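PDB 5E7H: IPT/TIG domain-containing protein BACOVA_02650 from Bacteroides ovatus, which binds polysaccharide at the bacterial cell surface and probably captures xyloglucan there before its transport into the periplasm for degradation. Local coordinates for residues S105-D110 and G120-I125; S30-N35 and I68-I73; M181-D186 and S231-V236; V5-S10 and S196-K201. All coordinates share one frame; numbering follows the deposited sequence. Where two conformers were deposited one is given.

Interaction 1: residues S105-D110 and G120-I125. With NA (sodium ion), chain I.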
# COMPACT_ATOMS: atom_id res chain seq x y z
N SER A 105 -3.36 17.63 -3.50
CA SER A 105 -3.04 18.14 -2.19
C SER A 105 -2.09 17.18 -1.48
O SER A 105 -1.89 16.06 -1.93
CB SER A 105 -4.31 18.34 -1.36
OG SER A 105 -5.02 17.13 -1.24
N PHE A 106 -1.49 17.68 -0.41
CA PHE A 106 -0.64 16.89 0.47
C PHE A 106 -1.08 17.17 1.89
O PHE A 106 -1.29 18.33 2.27
CB PHE A 106 0.83 17.23 0.22
CG PHE A 106 1.28 16.75 -1.11
CD1 PHE A 106 1.56 15.42 -1.29
CD2 PHE A 106 1.30 17.60 -2.19
CE1 PHE A 106 1.90 14.93 -2.52
CE2 PHE A 106 1.65 17.11 -3.43
CZ PHE A 106 1.96 15.77 -3.59
N VAL A 107 -1.27 16.10 2.65
CA VAL A 107 -1.81 16.25 4.01
C VAL A 107 -1.01 15.41 5.00
O VAL A 107 -0.49 14.35 4.65
CB VAL A 107 -3.30 15.84 4.07
CG1 VAL A 107 -4.14 16.66 3.08
CG2 VAL A 107 -3.49 14.41 3.81
N VAL A 108 -0.92 15.92 6.22
CA VAL A 108 -0.48 15.14 7.38
C VAL A 108 -1.72 14.96 8.22
O VAL A 108 -2.33 15.95 8.66
CB VAL A 108 0.63 15.85 8.16
CG1 VAL A 108 0.98 15.12 9.46
CG2 VAL A 108 1.88 16.01 7.29
N ALA A 109 -2.15 13.72 8.42
CA ALA A 109 -3.42 13.48 9.08
C ALA A 109 -3.38 13.97 10.53
O ALA A 109 -2.34 13.89 11.19
CB ALA A 109 -3.78 12.02 9.02
N ASP A 110 -4.52 14.46 11.02
CA ASP A 110 -4.56 15.19 12.29
C ASP A 110 -5.46 14.57 13.36
O ASP A 110 -5.73 15.21 14.39
CB ASP A 110 -5.00 16.64 12.05
CG ASP A 110 -6.45 16.78 11.61
OD1 ASP A 110 -7.17 15.76 11.52
OD2 ASP A 110 -6.88 17.92 11.35
N GLY A 120 3.31 10.39 8.29
CA GLY A 120 3.74 11.65 7.71
C GLY A 120 2.83 12.12 6.60
O GLY A 120 1.61 12.03 6.69
N THR A 121 3.44 12.67 5.57
CA THR A 121 2.72 13.27 4.45
C THR A 121 2.16 12.24 3.49
O THR A 121 2.86 11.31 3.11
CB THR A 121 3.64 14.20 3.68
OG1 THR A 121 4.21 15.14 4.59
CG2 THR A 121 2.88 14.94 2.59
N CYS A 122 0.92 12.41 3.06
CA CYS A 122 0.33 11.57 2.03
C CYS A 122 -0.24 12.45 0.92
O CYS A 122 -0.50 13.64 1.12
CB CYS A 122 -0.73 10.63 2.59
SG CYS A 122 -2.16 11.39 3.35
N LEU A 123 -0.40 11.84 -0.25
CA LEU A 123 -1.00 12.47 -1.43
C LEU A 123 -2.51 12.43 -1.31
O LEU A 123 -3.07 11.39 -1.00
CB LEU A 123 -0.58 11.72 -2.69
CG LEU A 123 -1.33 12.03 -4.00
CD1 LEU A 123 -1.06 13.45 -4.44
CD2 LEU A 123 -0.98 11.04 -5.08
N GLY A 124 -3.15 13.57 -1.56
CA GLY A 124 -4.59 13.63 -1.62
C GLY A 124 -5.08 13.97 -3.01
O GLY A 124 -4.60 14.92 -3.64
N ILE A 125 -6.05 13.20 -3.47
CA ILE A 125 -6.81 13.53 -4.67
C ILE A 125 -8.25 13.66 -4.18
O ILE A 125 -8.92 12.66 -3.92
CB ILE A 125 -6.68 12.46 -5.74
CG1 ILE A 125 -5.22 12.27 -6.18
CG2 ILE A 125 -7.58 12.77 -6.95
CD1 ILE A 125 -4.64 13.37 -6.93
NA NA I . 4.36 9.45 3.94
O HOH W 1 5.48 7.26 4.86
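Thr121 packs against Phe106 and Val108 with its side chain while its backbone oxygen binds a sodium ion. The two segments carry neighbouring antiparallel strands in a beta sheet of the xyloglucan-binding domain, which is a beta sandwich. The Thr121 O to sodium distance is 2.5 Å. Asn92, Asn119 and Asp253 also bind the ion, together with a water molecule. The Thr121 carbonyl is thus one of several ligands of the ion, placed near the start of its strand.

Two hydrogen-bonded pairs hold the backbones together. Ser105 pairs with Gly124, and Val107 with Cys122. In the first pair, Gly124 N lies 2.8 Å from Ser105 O. The strands twist strongly against each other, with 137° between their directions.

Side chains alternate between the two faces. Phe106 and Leu123 share one face with Thr121. The Phe106 ring meets Leu123 obliquely, and Phe106 CE1 is 3.8 Å from Leu123 CD1. Tyr93 and His99 bring further rings to Phe106. Leu123 faces inward and touches Ser139 of the opposing sheet. Thr121 CG2 is anti to the backbone N, which sets this methyl 3.9 Å from Phe106 CB and leaves Thr121 OG1 to meet Val108 CG2.

The opposite face carries Ser105, Val107 and Cys122. Gly124 has no side chain there, and Ser105 OG lies 3.5 Å from Gly124 CA. Packing is close on this face too, where Val107 CG2 comes to 3.3 Å from Cys122 SG.

Interaction 2: residues S30-N35 and I68-I73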
# COMPACT_ATOMS: atom_id res chain seq x y z
N SER A 30 0.04 -15.93 22.83
CA SER A 30 0.77 -15.45 24.00
C SER A 30 1.77 -14.37 23.63
O SER A 30 2.31 -13.70 24.49
CB SER A 30 1.48 -16.61 24.70
OG SER A 30 2.43 -17.23 23.85
N ARG A 31 2.02 -14.20 22.33
CA ARG A 31 2.95 -13.17 21.90
C ARG A 31 2.76 -12.85 20.43
O ARG A 31 2.60 -13.76 19.62
CB ARG A 31 4.39 -13.61 22.13
CG ARG A 31 5.39 -12.51 21.93
CD ARG A 31 6.80 -13.04 22.05
NE ARG A 31 7.78 -11.95 22.06
CZ ARG A 31 9.09 -12.12 21.96
NH1 ARG A 31 9.60 -13.34 21.85
NH2 ARG A 31 9.89 -11.07 21.98
N VAL A 32 2.77 -11.57 20.11
CA VAL A 32 2.89 -11.11 18.73
C VAL A 32 4.04 -10.11 18.68
O VAL A 32 3.94 -9.01 19.23
CB VAL A 32 1.59 -10.48 18.18
CG1 VAL A 32 1.80 -9.90 16.78
CG2 VAL A 32 0.48 -11.52 18.14
N ASN A 33 5.14 -10.50 18.04
CA ASN A 33 6.33 -9.67 17.96
C ASN A 33 6.44 -9.03 16.58
O ASN A 33 6.31 -9.71 15.57
CB ASN A 33 7.59 -10.48 18.25
CG ASN A 33 8.85 -9.64 18.12
OD1 ASN A 33 9.46 -9.61 17.06
ND2 ASN A 33 9.21 -8.93 19.19
N ILE A 34 6.68 -7.73 16.57
CA ILE A 34 6.85 -6.96 15.36
C ILE A 34 8.32 -6.69 15.05
O ILE A 34 8.96 -5.89 15.74
CB ILE A 34 6.11 -5.62 15.45
CG1 ILE A 34 4.66 -5.79 15.91
CG2 ILE A 34 6.15 -4.91 14.12
CD1 ILE A 34 3.79 -6.75 15.08
N ASN A 35 8.85 -7.41 14.06
CA ASN A 35 10.18 -7.17 13.49
C ASN A 35 11.30 -7.22 14.51
O ASN A 35 12.34 -6.61 14.30
CB ASN A 35 10.19 -5.81 12.75
CG ASN A 35 9.35 -5.84 11.49
OD1 ASN A 35 8.55 -6.76 11.28
ND2 ASN A 35 9.53 -4.84 10.62
N ILE A 68 6.64 -10.50 11.26
CA ILE A 68 5.79 -10.69 12.43
C ILE A 68 5.86 -12.13 12.90
O ILE A 68 5.74 -13.06 12.10
CB ILE A 68 4.33 -10.30 12.12
CG1 ILE A 68 4.24 -8.84 11.65
CG2 ILE A 68 3.45 -10.54 13.35
CD1 ILE A 68 2.87 -8.44 11.19
N SER A 69 6.09 -12.32 14.20
CA SER A 69 6.09 -13.66 14.82
C SER A 69 4.90 -13.79 15.75
O SER A 69 4.69 -12.95 16.62
CB SER A 69 7.39 -13.90 15.60
OG SER A 69 8.50 -13.88 14.72
N VAL A 70 4.14 -14.87 15.58
CA VAL A 70 2.97 -15.16 16.41
C VAL A 70 3.23 -16.43 17.21
O VAL A 70 3.52 -17.48 16.64
CB VAL A 70 1.69 -15.33 15.56
CG1 VAL A 70 0.48 -15.66 16.46
CG2 VAL A 70 1.42 -14.08 14.73
N THR A 71 3.15 -16.33 18.53
CA THR A 71 3.27 -17.50 19.39
C THR A 71 1.89 -17.90 19.89
O THR A 71 1.15 -17.08 20.42
CB THR A 71 4.19 -17.25 20.60
OG1 THR A 71 5.50 -16.89 20.14
CG2 THR A 71 4.30 -18.51 21.47
N ALA A 72 1.55 -19.17 19.68
CA ALA A 72 0.29 -19.73 20.14
C ALA A 72 0.62 -21.00 20.91
O ALA A 72 1.79 -21.35 21.04
CB ALA A 72 -0.64 -20.03 18.97
N ILE A 73 -0.40 -21.67 21.41
CA ILE A 73 -0.17 -22.85 22.25
C ILE A 73 0.59 -23.94 21.48
O ILE A 73 1.39 -24.68 22.06
CB ILE A 73 -1.49 -23.44 22.78
CG1 ILE A 73 -1.23 -24.69 23.62
CG2 ILE A 73 -2.44 -23.80 21.65
CD1 ILE A 73 -0.16 -24.53 24.70
O HOH W 2 9.36 -11.14 14.72
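Ile34 and Ile68 lie side by side and point the same way, from adjacent antiparallel strands. Ile34 CD1 rests 4.0 Å from Ile68 CG1. The second branch of Ile68 serves Val32: Ile68 CG2 is 3.9 Å from Val32 CG1. That methyl of Val32 stands anti to its own backbone N (chi1 175°), which turns it toward Ile68. Val70 is on the same face. Ile54 of the facing sheet packs on Val32 and Val70, and Phe56 on Val32 and Ile34.

The other face is polar. The side chains of Arg31 and Thr71 meet near their roots, Arg31 CB to Thr71 CB at 4.0 Å. From there the arginine runs out fully extended, and its NE forms a salt bridge with Asp39. Asn33 and Ser69 are joined by water: one molecule lies 2.8 Å from Asn33 OD1 and 2.9 Å from Ser69 OG. Asn33 OD1 also accepts from Gly36 N, and Asn33 ND2 donates to Asp39. The amide is therefore held at both ends.

The pairing is regular at Asn33 and Ser69, whose backbones bond to each other twice. At the far end Ser30 and Arg31 both face Thr71. Ser30 N donates to Thr71 O at 2.9 Å, and Arg31 O accepts from Thr71 N. Ser30 OG comes close to the threonine methyl, 3.3 Å from Thr71 CG2. This is a classic beta bulge, closing a strand pair of the immunoglobulin-like IPT/TIG beta sandwich.

Interaction 3: residues M181-D186 and S231-V236. With ACT (acetate ion), chain G.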
# COMPACT_ATOMS: atom_id res chain seq x y z
N MET A 181 4.59 4.99 -15.22
CA MET A 181 5.99 5.14 -14.85
C MET A 181 6.85 5.40 -16.09
O MET A 181 6.57 4.91 -17.19
CB MET A 181 6.49 3.89 -14.14
CG MET A 181 5.91 3.67 -12.77
SD MET A 181 6.48 2.10 -12.12
CE MET A 181 5.67 2.13 -10.53
N CYS A 182 7.92 6.17 -15.88
CA CYS A 182 8.95 6.44 -16.90
C CYS A 182 8.41 7.07 -18.18
O CYS A 182 8.98 6.90 -19.27
CB CYS A 182 9.69 5.16 -17.27
SG CYS A 182 10.43 4.32 -15.86
N GLU A 183 7.31 7.80 -18.04
CA GLU A 183 6.62 8.43 -19.16
C GLU A 183 6.25 7.43 -20.25
O GLU A 183 6.06 7.81 -21.41
CB GLU A 183 7.45 9.59 -19.73
CG GLU A 183 7.53 10.76 -18.76
CD GLU A 183 7.99 12.05 -19.39
OE1 GLU A 183 7.90 12.18 -20.63
OE2 GLU A 183 8.43 12.94 -18.64
N ASN A 184 6.11 6.16 -19.89
CA ASN A 184 5.65 5.16 -20.85
C ASN A 184 4.15 5.00 -20.72
O ASN A 184 3.66 4.08 -20.09
CB ASN A 184 6.36 3.82 -20.67
CG ASN A 184 6.01 2.85 -21.78
OD1 ASN A 184 5.25 3.19 -22.68
ND2 ASN A 184 6.58 1.65 -21.74
N PHE A 185 3.40 5.92 -21.31
CA PHE A 185 1.96 5.91 -21.09
C PHE A 185 1.25 4.76 -21.82
O PHE A 185 0.16 4.34 -21.41
CB PHE A 185 1.38 7.26 -21.47
CG PHE A 185 1.84 8.37 -20.57
CD1 PHE A 185 1.28 8.53 -19.32
CD2 PHE A 185 2.87 9.20 -20.96
CE1 PHE A 185 1.73 9.55 -18.48
CE2 PHE A 185 3.33 10.20 -20.13
CZ PHE A 185 2.76 10.37 -18.89
N ASP A 186 1.89 4.23 -22.86
CA ASP A 186 1.38 3.05 -23.53
C ASP A 186 1.31 1.85 -22.58
O ASP A 186 0.47 0.96 -22.75
CB ASP A 186 2.26 2.73 -24.73
CG ASP A 186 1.55 1.86 -25.75
OD1 ASP A 186 0.39 2.17 -26.09
OD2 ASP A 186 2.17 0.88 -26.22
N SER A 231 14.46 7.23 -16.40
CA SER A 231 13.41 8.18 -16.02
C SER A 231 12.94 7.86 -14.63
O SER A 231 12.69 6.70 -14.31
CB SER A 231 12.24 8.10 -16.98
OG SER A 231 11.15 8.89 -16.48
N THR A 232 12.82 8.88 -13.78
CA THR A 232 12.28 8.64 -12.44
C THR A 232 10.81 9.03 -12.32
O THR A 232 10.27 9.06 -11.22
CB THR A 232 13.09 9.37 -11.38
OG1 THR A 232 13.34 10.70 -11.80
CG2 THR A 232 14.43 8.68 -11.17
N HIS A 233 10.13 9.23 -13.45
CA HIS A 233 8.70 9.54 -13.42
C HIS A 233 7.84 8.43 -12.83
O HIS A 233 7.91 7.28 -13.25
CB HIS A 233 8.21 9.83 -14.83
CG HIS A 233 6.73 9.92 -14.96
ND1 HIS A 233 6.00 9.08 -15.79
CD2 HIS A 233 5.83 10.77 -14.41
CE1 HIS A 233 4.73 9.41 -15.73
NE2 HIS A 233 4.59 10.43 -14.89
N ILE A 234 7.00 8.81 -11.87
CA ILE A 234 5.81 8.04 -11.53
C ILE A 234 4.69 9.06 -11.46
O ILE A 234 4.86 10.13 -10.87
CB ILE A 234 5.96 7.23 -10.21
CG1 ILE A 234 4.68 6.47 -9.90
CG2 ILE A 234 6.35 8.15 -9.04
CD1 ILE A 234 4.81 5.50 -8.73
N GLY A 235 3.55 8.72 -12.04
CA GLY A 235 2.42 9.64 -12.11
C GLY A 235 1.15 8.94 -11.69
O GLY A 235 0.92 7.78 -12.04
N VAL A 236 0.33 9.65 -10.92
CA VAL A 236 -0.99 9.19 -10.49
C VAL A 236 -2.00 10.23 -10.98
O VAL A 236 -1.92 11.41 -10.64
CB VAL A 236 -1.07 9.02 -8.96
CG1 VAL A 236 -2.48 8.64 -8.51
CG2 VAL A 236 -0.04 7.98 -8.48
C ACT G . 3.62 6.58 -24.66
O ACT G . 4.12 5.42 -24.51
OXT ACT G . 2.56 6.74 -25.31
CH3 ACT G . 4.31 7.77 -24.06
O HOH W 3 11.30 11.19 -17.77
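His233 lies against the chain at Cys182 and Glu183, and its ring nitrogen ND1 takes the N-H of Glu183. The Glu183 N to His233 ND1 bond is 2.9 Å long and bent, and the donor is tilted 22° from the ring plane. His233 CG is anti to its backbone N (chi1 170°), which carries the ring over to the turn. At the other side of the imidazole, NE2 bonds to Tyr237 OH. Both ring nitrogens are therefore engaged. The backbone helps too: Cys182 N donates to His233 O at 2.9 Å.

The turn gripped in this way is a type I' beta turn, Met181 to Asn184. It begins at the last residue of strand 176-181, in a sheet of the xyloglucan-binding domain, next to strand 233-240. Met181 and Ile234 lie alongside each other, with Met181 CE 3.9 Å from Ile234 CD1. The Phe185 ring comes obliquely to the imidazole, planes at 52°, and Phe185 CZ is 3.8 Å from His233 CE1. Glu183 passes the histidine with its CG, while Glu183 OE2 bonds to Tyr140 OH. Ser231 OG accepts from His233 N in an ST turn and lies 3.3 Å from Cys182 CA.

Interaction 4: residues V5-S10 and S196-K201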
# COMPACT_ATOMS: atom_id res chain seq x y z
N VAL A 5 0.19 -18.86 9.28
CA VAL A 5 -0.21 -17.55 8.77
C VAL A 5 -0.49 -17.66 7.28
O VAL A 5 0.39 -18.07 6.52
CB VAL A 5 0.88 -16.49 9.00
CG1 VAL A 5 0.47 -15.15 8.39
CG2 VAL A 5 1.16 -16.33 10.48
N THR A 6 -1.69 -17.29 6.85
CA THR A 6 -2.02 -17.34 5.42
C THR A 6 -2.01 -15.97 4.74
O THR A 6 -1.77 -15.89 3.54
CB THR A 6 -3.39 -18.01 5.19
OG1 THR A 6 -4.40 -17.34 5.94
CG2 THR A 6 -3.35 -19.47 5.60
N ALA A 7 -2.28 -14.90 5.48
CA ALA A 7 -2.23 -13.56 4.89
C ALA A 7 -2.11 -12.48 5.98
O ALA A 7 -2.54 -12.69 7.11
CB ALA A 7 -3.45 -13.31 4.05
N VAL A 8 -1.50 -11.36 5.61
CA VAL A 8 -1.42 -10.18 6.47
C VAL A 8 -2.03 -9.02 5.68
O VAL A 8 -1.81 -8.90 4.48
CB VAL A 8 0.02 -9.86 6.88
CG1 VAL A 8 0.07 -8.69 7.82
CG2 VAL A 8 0.66 -11.08 7.55
N SER A 9 -2.80 -8.18 6.37
CA SER A 9 -3.57 -7.13 5.70
C SER A 9 -2.72 -6.14 4.91
O SER A 9 -3.13 -5.64 3.85
CB SER A 9 -4.42 -6.39 6.74
OG SER A 9 -3.61 -5.88 7.78
N SER A 10 -1.51 -5.86 5.39
CA SER A 10 -0.60 -4.95 4.70
C SER A 10 0.84 -5.22 5.11
O SER A 10 1.08 -5.71 6.21
CB SER A 10 -0.96 -3.50 5.01
OG SER A 10 -0.02 -2.62 4.42
N SER A 196 -8.77 -3.49 -2.09
CA SER A 196 -7.88 -4.05 -1.09
C SER A 196 -7.23 -5.36 -1.53
O SER A 196 -7.92 -6.26 -2.04
CB SER A 196 -8.66 -4.29 0.20
OG SER A 196 -7.92 -5.12 1.08
N SER A 197 -5.93 -5.48 -1.31
CA SER A 197 -5.23 -6.73 -1.58
C SER A 197 -5.66 -7.83 -0.61
O SER A 197 -5.49 -9.02 -0.88
CB SER A 197 -3.73 -6.52 -1.50
OG SER A 197 -3.32 -6.11 -0.21
N PHE A 198 -6.23 -7.41 0.51
CA PHE A 198 -6.63 -8.34 1.57
C PHE A 198 -8.05 -8.86 1.38
O PHE A 198 -8.31 -10.05 1.59
CB PHE A 198 -6.48 -7.63 2.93
CG PHE A 198 -6.61 -8.53 4.13
CD1 PHE A 198 -5.74 -9.59 4.33
CD2 PHE A 198 -7.54 -8.25 5.11
CE1 PHE A 198 -5.84 -10.37 5.46
CE2 PHE A 198 -7.65 -9.02 6.23
CZ PHE A 198 -6.80 -10.09 6.41
N THR A 199 -8.98 -7.98 1.02
CA THR A 199 -10.40 -8.36 0.92
C THR A 199 -10.95 -8.41 -0.51
O THR A 199 -12.01 -9.00 -0.75
CB THR A 199 -11.29 -7.38 1.68
OG1 THR A 199 -11.26 -6.11 1.03
CG2 THR A 199 -10.83 -7.22 3.12
N GLY A 200 -10.23 -7.79 -1.45
CA GLY A 200 -10.69 -7.69 -2.82
C GLY A 200 -11.76 -6.63 -3.04
O GLY A 200 -12.24 -6.46 -4.16
N LYS A 201 -12.11 -5.90 -1.98
CA LYS A 201 -13.12 -4.84 -2.06
C LYS A 201 -12.55 -3.43 -1.92
O LYS A 201 -11.47 -3.24 -1.38
CB LYS A 201 -14.19 -5.05 -0.97
CG LYS A 201 -15.07 -6.28 -1.21
CD LYS A 201 -14.80 -7.38 -0.20
CE LYS A 201 -15.70 -7.27 1.02
NZ LYS A 201 -17.07 -7.81 0.77
O HOH W 4 -3.20 -8.13 1.81
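The backbone of Ser9, just past the end of strand 4-8, runs beside Phe198 in an irregular loop, with the CA atoms of Ser9 and Phe198 5.3 Å apart. The Phe198 ring carries most of the contact. One face of it lies over the serine backbone. Ser9 CA is 3.8 Å from the ring centroid of Phe198 and 23° off the ring normal, a CH-pi contact. The CA sits toward the rim of the ring, and its nearest ring atom is CD1. Ala7 comes from another direction, at the ring edge, with Ala7 CB 4.0 Å from Phe198 CE1. Phe198 CG is anti to the backbone N (chi1 -169°), which directs the ring across to the strand. Thr20 and Thr22 of the neighbouring strand 18-24 also touch Phe198.

This is a contact between domains. Segment 5-10 belongs to the IPT/TIG domain and segment 196-201 to the xyloglucan-binding domain. Ser10 OG also bonds to Glu165 of the second domain.

One water molecule bridges Val8 O and the Ser197 hydroxyl. It donates to Val8 O at 3.1 Å and is 2.9 Å from Ser197 OG, which also bonds to Gln209. Ser9 OG is turned to its own domain, where it bonds to Thr20 N.

The loop that presents the phenyl ring is fixed internally. Ser196 OG accepts from two backbone donors, at 2.9 Å from Phe198 N and 3.1 Å from Thr199 N, as in an ST turn and an ST motif. Thr199 OG1 in turn accepts from Lys201 N.

How the interactions relate
Interaction 2 lies in the IPT/TIG domain, and interactions 1 and 3 lie in the xyloglucan-binding domain. Interaction 4 joins the two domains. Its segments come early and late in the chain, so interactions 1 and 2 both fall between them. Interaction 2 comes first, then 1, then 3, whose segments alternate with those of interaction 4. Within the second domain, interactions 1 and 3 are on different sheets of the sandwich, their centres about 22 Å apart and their nearest atoms about 4 Å apart. Interactions 2 and 3 are furthest apart, with centres about 40 Å distant. The result is two separately built beta domains in contact at interaction 4.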